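Local coordinates for endo-1,3-beta-glucanase, family GH16 (Zobellia galactanivorans, PDB 5FUI), which probably anchors a marine bacterial laminarinase to its substrate, the deposited chain being the C-terminal family 6 carbohydrate-binding module, which binds the beta-glucan laminarin, at residues A[61-66]-A[124-129]; A[27-32]-A[94-99]. One frame throughout, in Å; residues are numbered along the deposited sequence.

Interaction 1 of 2, residues A[61-66]-A[124-129]; sequences EYRVAS and NINWIR. With MG (magnesium ion), chain E.
Arg129 and Glu61 pair side-on at one end of two adjacent antiparallel strands, 61-66 and 124-129, the central pair of the four-stranded sheet of a CBM6 beta-sandwich. Arg129 NE donates to Glu61 OE1 and NH2 to Glu61 OE2, each at 2.9 Å. The carboxylate lies near the guanidinium plane, but both its oxygens are met from above their own plane, the two groups being turned 45° apart. Trp127 is wedged between two arginines: its six-membered ring takes Arg63 CB on one face, 3.4 Å from the centroid in a CH-pi contact, while Trp127 CH2 lies over a face of the Arg129 guanidinium. With CG anti to the backbone N (chi1 -173°), Arg63 CG lies by Trp127 CE2, and the bend at chi2 (68°) carries CD on toward Trp127 CZ2. An alanine in place of Trp127 would probably strip Arg63 of the surface under its aliphatic chain and leave the Arg129 guanidinium freer to turn away from Glu61. On the other side of the sheet, Ile125 CD1 meets the edge of the Tyr62 ring and Ile128 CG1 packs on Tyr62 CD2 at 3.8 Å; Leu116 of the opposing sheet closes over this apolar layer. Backbone bonds knit the strands from Glu61-Arg129 to Ala65-Asn124, through a beta bulge of Asn126 and Trp127 opposite Arg63: Arg63 N reaches Trp127 O but Arg63 O accepts from Asn126 N. Further out, Glu31 salt-bridges Arg63 and accepts a hydrogen bond from Asn126 ND2, which probably helps hold the amide with OD1 toward magnesium. The ion's site is shared with Glu14, Glu16 and Glu34: Asn126 OD1 and, independently, the backbone O of Asn126 both bind it at 2.4 Å.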
ATOM      1  N   GLU A  61       6.727  -3.932   1.973  1.00  9.72           N
ATOM      2  CA  GLU A  61       7.156  -2.534   2.272  1.00  9.87           C
ATOM      3  C   GLU A  61       6.248  -1.569   1.584  1.00  9.58           C
ATOM      4  O   GLU A  61       5.798  -1.849   0.463  1.00  9.92           O
ATOM      5  CB  GLU A  61       8.567  -2.261   1.747  1.00 10.10           C
ATOM      6  CG  GLU A  61       9.698  -2.981   2.523  1.00 11.77           C
ATOM      7  CD  GLU A  61      10.954  -2.839   1.728  1.00 15.20           C
ATOM      8  OE1 GLU A  61      11.115  -3.603   0.747  1.00 14.15           O
ATOM      9  OE2 GLU A  61      11.799  -1.920   2.040  1.00 21.19           O
ATOM     10  N   TYR A  62       5.989  -0.442   2.239  1.00  8.35           N
ATOM     11  CA  TYR A  62       5.106   0.600   1.739  1.00  8.04           C
ATOM     12  C   TYR A  62       5.810   1.930   1.848  1.00  8.55           C
ATOM     13  O   TYR A  62       6.229   2.337   2.949  1.00  9.00           O
ATOM     14  CB  TYR A  62       3.750   0.674   2.544  1.00  8.64           C
ATOM     15  CG  TYR A  62       3.017  -0.649   2.563  1.00  8.16           C
ATOM     16  CD1 TYR A  62       3.280  -1.623   3.483  1.00  8.41           C
ATOM     17  CD2 TYR A  62       2.047  -0.915   1.564  1.00  9.88           C
ATOM     18  CE1 TYR A  62       2.568  -2.833   3.454  1.00  8.18           C
ATOM     19  CE2 TYR A  62       1.332  -2.127   1.520  1.00  9.76           C
ATOM     20  CZ  TYR A  62       1.621  -3.055   2.447  1.00  8.54           C
ATOM     21  OH  TYR A  62       0.903  -4.222   2.435  1.00  9.87           O
ATOM     22  N   ARG A  63       5.981   2.597   0.703  1.00  7.80           N
ATOM     23  CA  ARG A  63       6.657   3.911   0.638  1.00  8.41           C
ATOM     24  C   ARG A  63       5.619   4.968   0.787  1.00  7.85           C
ATOM     25  O   ARG A  63       4.780   5.195  -0.096  1.00  9.81           O
ATOM     26  CB  ARG A  63       7.462   4.018  -0.645  1.00  8.32           C
ATOM     27  CG  ARG A  63       8.364   5.272  -0.806  1.00 10.03           C
ATOM     28  CD  ARG A  63       9.488   5.144   0.242  1.00  9.96           C
ATOM     29  NE  ARG A  63      10.481   6.220   0.037  1.00  8.94           N
ATOM     30  CZ  ARG A  63      11.509   6.425   0.865  1.00 10.38           C
ATOM     31  NH1 ARG A  63      11.695   5.646   1.961  1.00 11.75           N
ATOM     32  NH2 ARG A  63      12.362   7.451   0.634  1.00 12.77           N
ATOM     33  N   VAL A  64       5.603   5.577   1.978  1.00  7.89           N
ATOM     34  CA  VAL A  64       4.451   6.426   2.446  1.00  8.49           C
ATOM     35  C   VAL A  64       4.916   7.799   2.948  1.00  9.04           C
ATOM     36  O   VAL A  64       6.083   7.967   3.308  1.00  9.26           O
ATOM     37  CB  VAL A  64       3.625   5.721   3.565  1.00  7.55           C
ATOM     38  CG1 VAL A  64       2.938   4.469   2.956  1.00  9.08           C
ATOM     39  CG2 VAL A  64       4.472   5.349   4.783  1.00  9.76           C
ATOM     40  N   ALA A  65       3.996   8.769   3.005  1.00  8.26           N
ATOM     41  CA  ALA A  65       4.276  10.065   3.601  1.00  8.42           C
ATOM     42  C   ALA A  65       3.043  10.584   4.274  1.00  9.62           C
ATOM     43  O   ALA A  65       1.893  10.248   3.854  1.00  9.33           O
ATOM     44  CB  ALA A  65       4.622  11.030   2.451  1.00  9.70           C
ATOM     45  N   SER A  66       3.250  11.518   5.256  1.00  9.14           N
ATOM     46  CA  SER A  66       2.064  12.191   5.810  1.00  9.91           C
ATOM     47  C   SER A  66       2.563  13.421   6.539  1.00  9.64           C
ATOM     48  O   SER A  66       3.586  13.376   7.236  1.00 10.28           O
ATOM     49  CB  SER A  66       1.288  11.321   6.809  1.00 10.65           C
ATOM     50  OG  SER A  66       0.179  12.092   7.277  1.00 10.36           O
ATOM     51  N   ASN A 124      -0.114   9.498   2.094  1.00  8.73           N
ATOM     52  CA  ASN A 124       0.188   9.305   0.636  1.00  8.93           C
ATOM     53  C   ASN A 124       0.940   8.004   0.458  1.00  9.22           C
ATOM     54  O   ASN A 124       1.649   7.557   1.440  1.00  8.97           O
ATOM     55  CB  ASN A 124       1.067  10.413   0.106  1.00  9.78           C
ATOM     56  CG  ASN A 124       0.384  11.790   0.040  1.00 10.43           C
ATOM     57  OD1 ASN A 124       1.116  12.826   0.012  1.00 14.10           O
ATOM     58  ND2 ASN A 124      -0.908  11.845   0.066  1.00  9.02           N
ATOM     59  N   ILE A 125       0.899   7.386  -0.724  1.00  8.84           N
ATOM     60  CA  ILE A 125       1.739   6.220  -0.966  1.00  8.54           C
ATOM     61  C   ILE A 125       2.299   6.230  -2.398  1.00  9.10           C
ATOM     62  O   ILE A 125       1.576   6.517  -3.351  1.00  9.70           O
ATOM     63  CB  ILE A 125       0.936   4.918  -0.651  1.00  8.10           C
ATOM     64  CG1 ILE A 125       1.820   3.720  -0.963  1.00  8.65           C
ATOM     65  CG2 ILE A 125      -0.419   4.880  -1.482  1.00 10.82           C
ATOM     66  CD1 ILE A 125       1.289   2.424  -0.334  1.00 10.03           C
ATOM     67  N   ASN A 126       3.578   5.895  -2.493  1.00  7.98           N
ATOM     68  CA  ASN A 126       4.329   5.934  -3.735  1.00  9.02           C
ATOM     69  C   ASN A 126       4.365   4.515  -4.397  1.00  9.46           C
ATOM     70  O   ASN A 126       4.034   4.359  -5.606  1.00 11.22           O
ATOM     71  CB  ASN A 126       5.770   6.464  -3.482  1.00  9.78           C
ATOM     72  CG  ASN A 126       6.633   6.542  -4.726  1.00 12.94           C
ATOM     73  OD1 ASN A 126       6.172   6.405  -5.836  1.00 13.89           O
ATOM     74  ND2 ASN A 126       7.942   6.796  -4.519  1.00 12.24           N
ATOM     75  N   TRP A 127       4.695   3.498  -3.589  1.00  9.81           N
ATOM     76  CA  TRP A 127       4.799   2.141  -4.115  1.00  9.58           C
ATOM     77  C   TRP A 127       4.725   1.169  -2.941  1.00  8.30           C
ATOM     78  O   TRP A 127       4.774   1.531  -1.780  1.00 10.44           O
ATOM     79  CB  TRP A 127       6.127   1.905  -4.946  1.00 10.66           C
ATOM     80  CG  TRP A 127       7.399   2.392  -4.361  1.00 10.07           C
ATOM     81  CD1 TRP A 127       8.163   3.482  -4.807  1.00 10.39           C
ATOM     82  CD2 TRP A 127       8.124   1.812  -3.231  1.00 10.73           C
ATOM     83  NE1 TRP A 127       9.315   3.612  -4.003  1.00 11.85           N
ATOM     84  CE2 TRP A 127       9.349   2.627  -3.062  1.00 10.77           C
ATOM     85  CE3 TRP A 127       7.916   0.697  -2.357  1.00 10.00           C
ATOM     86  CZ2 TRP A 127      10.316   2.324  -2.119  1.00 11.32           C
ATOM     87  CZ3 TRP A 127       8.898   0.468  -1.362  1.00 10.74           C
ATOM     88  CH2 TRP A 127      10.036   1.265  -1.238  1.00 12.09           C
ATOM     89  N   ILE A 128       4.578  -0.096  -3.350  1.00  9.80           N
ATOM     90  CA  ILE A 128       4.567  -1.267  -2.510  1.00  9.44           C
ATOM     91  C   ILE A 128       5.706  -2.198  -3.010  1.00 10.54           C
ATOM     92  O   ILE A 128       5.905  -2.329  -4.240  1.00 11.84           O
ATOM     93  CB  ILE A 128       3.211  -2.041  -2.575  1.00  9.77           C
ATOM     94  CG1 ILE A 128       2.019  -1.110  -2.262  1.00 11.30           C
ATOM     95  CG2 ILE A 128       3.252  -3.256  -1.631  1.00 10.20           C
ATOM     96  CD1 ILE A 128       1.201  -0.768  -3.491  1.00 16.67           C
ATOM     97  N   ARG A 129       6.458  -2.833  -2.098  1.00  9.44           N
ATOM     98  CA  ARG A 129       7.513  -3.789  -2.523  1.00 10.01           C
ATOM     99  C   ARG A 129       7.355  -5.034  -1.707  1.00  9.78           C
ATOM    100  O   ARG A 129       7.361  -5.008  -0.486  1.00 11.96           O
ATOM    101  CB  ARG A 129       8.897  -3.093  -2.360  1.00 13.10           C
ATOM    102  CG  ARG A 129      10.082  -3.931  -2.809  1.00 14.37           C
ATOM    103  CD  ARG A 129      11.334  -3.071  -3.051  1.00 14.52           C
ATOM    104  NE  ARG A 129      11.762  -2.419  -1.842  1.00 15.47           N
ATOM    105  CZ  ARG A 129      12.415  -1.231  -1.748  1.00 16.40           C
ATOM    106  NH1 ARG A 129      12.757  -0.575  -2.887  1.00 17.49           N
ATOM    107  NH2 ARG A 129      12.700  -0.773  -0.474  1.00 17.12           N
TER
HETATM  108 MG    MG E1386       4.638   5.693  -7.482  1.00 10.89          MG
HETATM  109  O   HOH W   1       9.875  -5.927   0.497  1.00 15.88           O
HETATM  110  O   HOH W   2       5.995   6.075  -9.349  1.00 30.25           O

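Interaction 2 of 2, residues A[27-32]-A[94-99]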
ATOM      1  N   GLU A  27      -0.883  12.170  -8.212  1.00 13.25           N
ATOM      2  CA  GLU A  27      -0.193  13.465  -8.245  1.00 12.51           C
ATOM      3  C   GLU A  27       1.289  13.181  -8.495  1.00 11.80           C
ATOM      4  O   GLU A  27       1.766  12.084  -8.243  1.00 12.83           O
ATOM      5  CB  GLU A  27      -0.387  14.275  -6.961  1.00 11.81           C
ATOM      6  CG  GLU A  27       0.192  13.553  -5.743  1.00 13.27           C
ATOM      7  CD  GLU A  27       0.099  14.361  -4.486  1.00 14.75           C
ATOM      8  OE1 GLU A  27       0.093  15.617  -4.553  1.00 20.00           O
ATOM      9  OE2 GLU A  27       0.088  13.775  -3.372  1.00 16.20           O
ATOM     10  N   PRO A  28       2.040  14.148  -9.076  1.00 12.95           N
ATOM     11  CA  PRO A  28       3.468  13.911  -9.289  1.00 12.25           C
ATOM     12  C   PRO A  28       4.177  13.709  -7.946  1.00 11.38           C
ATOM     13  O   PRO A  28       3.872  14.384  -6.988  1.00 12.70           O
ATOM     14  CB  PRO A  28       3.955  15.212  -9.983  1.00 16.18           C
ATOM     15  CG  PRO A  28       2.758  16.037 -10.184  1.00 19.96           C
ATOM     16  CD  PRO A  28       1.582  15.448  -9.561  1.00 15.15           C
ATOM     17  N   CYS A  29       5.099  12.757  -7.936  1.00 13.15           N
ATOM     18  CA  CYS A  29       5.750  12.378  -6.671  1.00 12.52           C
ATOM     19  C   CYS A  29       7.214  12.960  -6.744  1.00 10.92           C
ATOM     20  O   CYS A  29       7.876  12.842  -7.797  1.00 10.83           O
ATOM     21  CB  CYS A  29       5.757  10.845  -6.597  1.00 11.36           C
ATOM     22  SG  CYS A  29       6.600  10.192  -5.151  1.00 11.49           S
ATOM     23  N   SER A  30       7.697  13.412  -5.614  1.00  9.64           N
ATOM     24  CA  SER A  30       9.075  13.933  -5.505  1.00  9.61           C
ATOM     25  C   SER A  30      10.124  12.894  -5.768  1.00 11.17           C
ATOM     26  O   SER A  30      11.259  13.245  -6.077  1.00 12.25           O
ATOM     27  CB  SER A  30       9.323  14.571  -4.122  1.00 12.65           C
ATOM     28  OG  SER A  30       9.270  13.573  -3.088  1.00 12.57           O
ATOM     29  N   GLU A  31       9.755  11.619  -5.643  1.00  9.27           N
ATOM     30  CA  GLU A  31      10.651  10.489  -5.920  1.00 10.77           C
ATOM     31  C   GLU A  31      10.573   9.982  -7.348  1.00 10.67           C
ATOM     32  O   GLU A  31      11.169   8.944  -7.663  1.00 13.84           O
ATOM     33  CB  GLU A  31      10.418   9.343  -4.921  1.00 10.44           C
ATOM     34  CG  GLU A  31      10.663   9.863  -3.517  1.00 12.86           C
ATOM     35  CD  GLU A  31      10.796   8.787  -2.422  1.00 11.42           C
ATOM     36  OE1 GLU A  31      10.193   7.707  -2.544  1.00 11.20           O
ATOM     37  OE2 GLU A  31      11.510   9.051  -1.456  1.00 11.89           O
ATOM     38  N   GLY A  32       9.853  10.743  -8.199  1.00 12.62           N
ATOM     39  CA  GLY A  32       9.658  10.407  -9.617  1.00 14.50           C
ATOM     40  C   GLY A  32       8.341   9.666  -9.772  1.00 15.24           C
ATOM     41  O   GLY A  32       7.793   9.096  -8.820  1.00 14.53           O
ATOM     42  N   GLY A  94       5.634  16.057   6.117  1.00 11.06           N
ATOM     43  CA  GLY A  94       5.414  16.736   4.840  1.00 10.19           C
ATOM     44  C   GLY A  94       4.783  15.722   3.912  1.00  9.99           C
ATOM     45  O   GLY A  94       4.946  14.473   4.084  1.00 12.06           O
ATOM     46  N   TRP A  95       4.038  16.239   2.936  1.00 10.74           N
ATOM     47  CA  TRP A  95       3.308  15.404   1.974  1.00 10.89           C
ATOM     48  C   TRP A  95       4.213  14.652   1.003  1.00 12.46           C
ATOM     49  O   TRP A  95       3.805  13.681   0.355  1.00 11.48           O
ATOM     50  CB  TRP A  95       2.267  16.255   1.261  1.00 11.23           C
ATOM     51  CG  TRP A  95       1.236  16.767   2.238  1.00 11.52           C
ATOM     52  CD1 TRP A  95       1.000  18.065   2.622  1.00 12.37           C
ATOM     53  CD2 TRP A  95       0.318  15.928   3.000  1.00 12.73           C
ATOM     54  NE1 TRP A  95      -0.009  18.093   3.588  1.00 14.59           N
ATOM     55  CE2 TRP A  95      -0.453  16.816   3.856  1.00 14.39           C
ATOM     56  CE3 TRP A  95       0.039  14.540   3.036  1.00 12.72           C
ATOM     57  CZ2 TRP A  95      -1.475  16.340   4.681  1.00 15.92           C
ATOM     58  CZ3 TRP A  95      -0.936  14.067   3.894  1.00 15.14           C
ATOM     59  CH2 TRP A  95      -1.703  14.963   4.690  1.00 15.38           C
ATOM     60  N   GLN A  96       5.456  15.125   0.876  1.00 11.08           N
ATOM     61  CA  GLN A  96       6.478  14.469   0.058  1.00 11.16           C
ATOM     62  C   GLN A  96       7.708  14.175   0.873  1.00 13.15           C
ATOM     63  O   GLN A  96       8.777  14.163   0.366  1.00 11.48           O
ATOM     64  CB  GLN A  96       6.803  15.254  -1.253  1.00 11.49           C
ATOM     65  CG  GLN A  96       5.613  15.540  -2.165  1.00 10.61           C
ATOM     66  CD  GLN A  96       5.146  14.329  -2.947  1.00 11.66           C
ATOM     67  OE1 GLN A  96       3.925  14.223  -3.222  1.00 13.14           O
ATOM     68  NE2 GLN A  96       6.025  13.509  -3.369  1.00 10.80           N
ATOM     69  N   ASN A  97       7.513  13.956   2.156  1.00 11.91           N
ATOM     70  CA  ASN A  97       8.576  13.446   3.017  1.00 11.34           C
ATOM     71  C   ASN A  97       8.348  11.938   3.141  1.00 11.29           C
ATOM     72  O   ASN A  97       7.439  11.535   3.835  1.00 10.42           O
ATOM     73  CB  ASN A  97       8.561  14.085   4.417  1.00 12.46           C
ATOM     74  CG  ASN A  97       8.999  15.524   4.408  1.00 13.05           C
ATOM     75  OD1 ASN A  97       8.990  16.150   5.457  1.00 15.88           O
ATOM     76  ND2 ASN A  97       9.367  16.019   3.329  1.00 13.24           N
ATOM     77  N   TRP A  98       9.114  11.139   2.424  1.00  9.13           N
ATOM     78  CA  TRP A  98       8.757   9.701   2.308  1.00  9.91           C
ATOM     79  C   TRP A  98       9.529   8.864   3.268  1.00 10.96           C
ATOM     80  O   TRP A  98      10.679   9.182   3.639  1.00 11.75           O
ATOM     81  CB  TRP A  98       9.103   9.254   0.862  1.00  9.86           C
ATOM     82  CG  TRP A  98       8.252   9.987  -0.103  1.00 10.83           C
ATOM     83  CD1 TRP A  98       8.580  11.153  -0.827  1.00 11.15           C
ATOM     84  CD2 TRP A  98       6.879   9.644  -0.418  1.00 10.66           C
ATOM     85  NE1 TRP A  98       7.465  11.571  -1.548  1.00 10.06           N
ATOM     86  CE2 TRP A  98       6.403  10.698  -1.333  1.00  9.85           C
ATOM     87  CE3 TRP A  98       6.022   8.602  -0.073  1.00 10.87           C
ATOM     88  CZ2 TRP A  98       5.093  10.701  -1.841  1.00  9.98           C
ATOM     89  CZ3 TRP A  98       4.677   8.674  -0.540  1.00 10.63           C
ATOM     90  CH2 TRP A  98       4.241   9.665  -1.452  1.00 11.04           C
ATOM     91  N   THR A  99       8.898   7.744   3.684  1.00  8.55           N
ATOM     92  CA  THR A  99       9.525   6.765   4.555  1.00  9.75           C
ATOM     93  C   THR A  99       8.979   5.383   4.200  1.00  8.19           C
ATOM     94  O   THR A  99       7.914   5.297   3.552  1.00 10.24           O
ATOM     95  CB  THR A  99       9.273   7.144   6.069  1.00 11.70           C
ATOM     96  OG1 THR A  99      10.228   6.384   6.830  1.00 13.79           O
ATOM     97  CG2 THR A  99       7.811   6.786   6.486  1.00 11.19           C
TER
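Ser30 and Trp98 are joined by a weak polar link between the loop that follows strand 25-28 and the start of strand 97-107. Trp98 NE1 donates to Ser30 OG at 3.1 Å, a weak, bent bond (128° at the hydrogen), although the hydroxyl lies in the plane of the indole, at its edge. Ser30 OG stands between the backbone N and the carbonyl carbon (chi1 66°), on the side facing the ring. The Gln96 amide ends beside the same serine, within close range of its backbone N and its hydroxyl, and Gln96 CB approaches Ser30 OG to 3.5 Å.

Cys29 SG approaches the indole obliquely, 4.4 Å from the centroid of the six-membered ring of Trp98 and 3.7 Å from Trp98 CZ2, a sulfur-aromatic contact. The same sulfur accepts a long hydrogen bond, 3.5 Å, from Glu31 N, so it is held from its own loop as well.

The Glu31 chain, extended beyond CG, runs across Trp98: Glu31 CG and CD pack against the five-membered part of the indole, and Glu31 OE2 comes to 3.3 Å from Trp98 CB. Its charge is met elsewhere, by Arg63 in a salt bridge and by Asn126 ND2.

Two type I beta turns shape the partners. That from Cys29 to Gly32 is closed by Gly32 N bonding to Cys29 O at 2.9 Å; that from Gly94 to Asn97 bends the chain into strand 97-107. Between them they form a loop-to-strand surface contact at one end of the beta-sandwich, with Trp98 touching Arg63 and Ala65 of strand 56-66, Asn124 of strand 124-131 and Asn35 of strand 34-37.

Interactions 1 and 2 lie with centres about 9 Å apart and share a sheet, strand 97-107 of interaction 2 flanking strand 56-66 of interaction 1. Val64 N probably bonds to Thr99 O across that boundary, at 2.8 Å, and Ala65 CB packs on Asn97 O. A second tie is electrostatic: Glu31 OE2 of the 27-32 loop meets Arg63 NH2 at 2.8 Å. The link to magnesium runs through Glu31 OE1 and Asn126 ND2; Asn126 is the metal ligand in interaction 1, and the Cys29 side chain of interaction 2 comes within about 5 Å of the ion. One 2-aminomethyl-pyridine touches Trp95, and the Asn124 side chain is about 6 Å from a bound molecule of this kind.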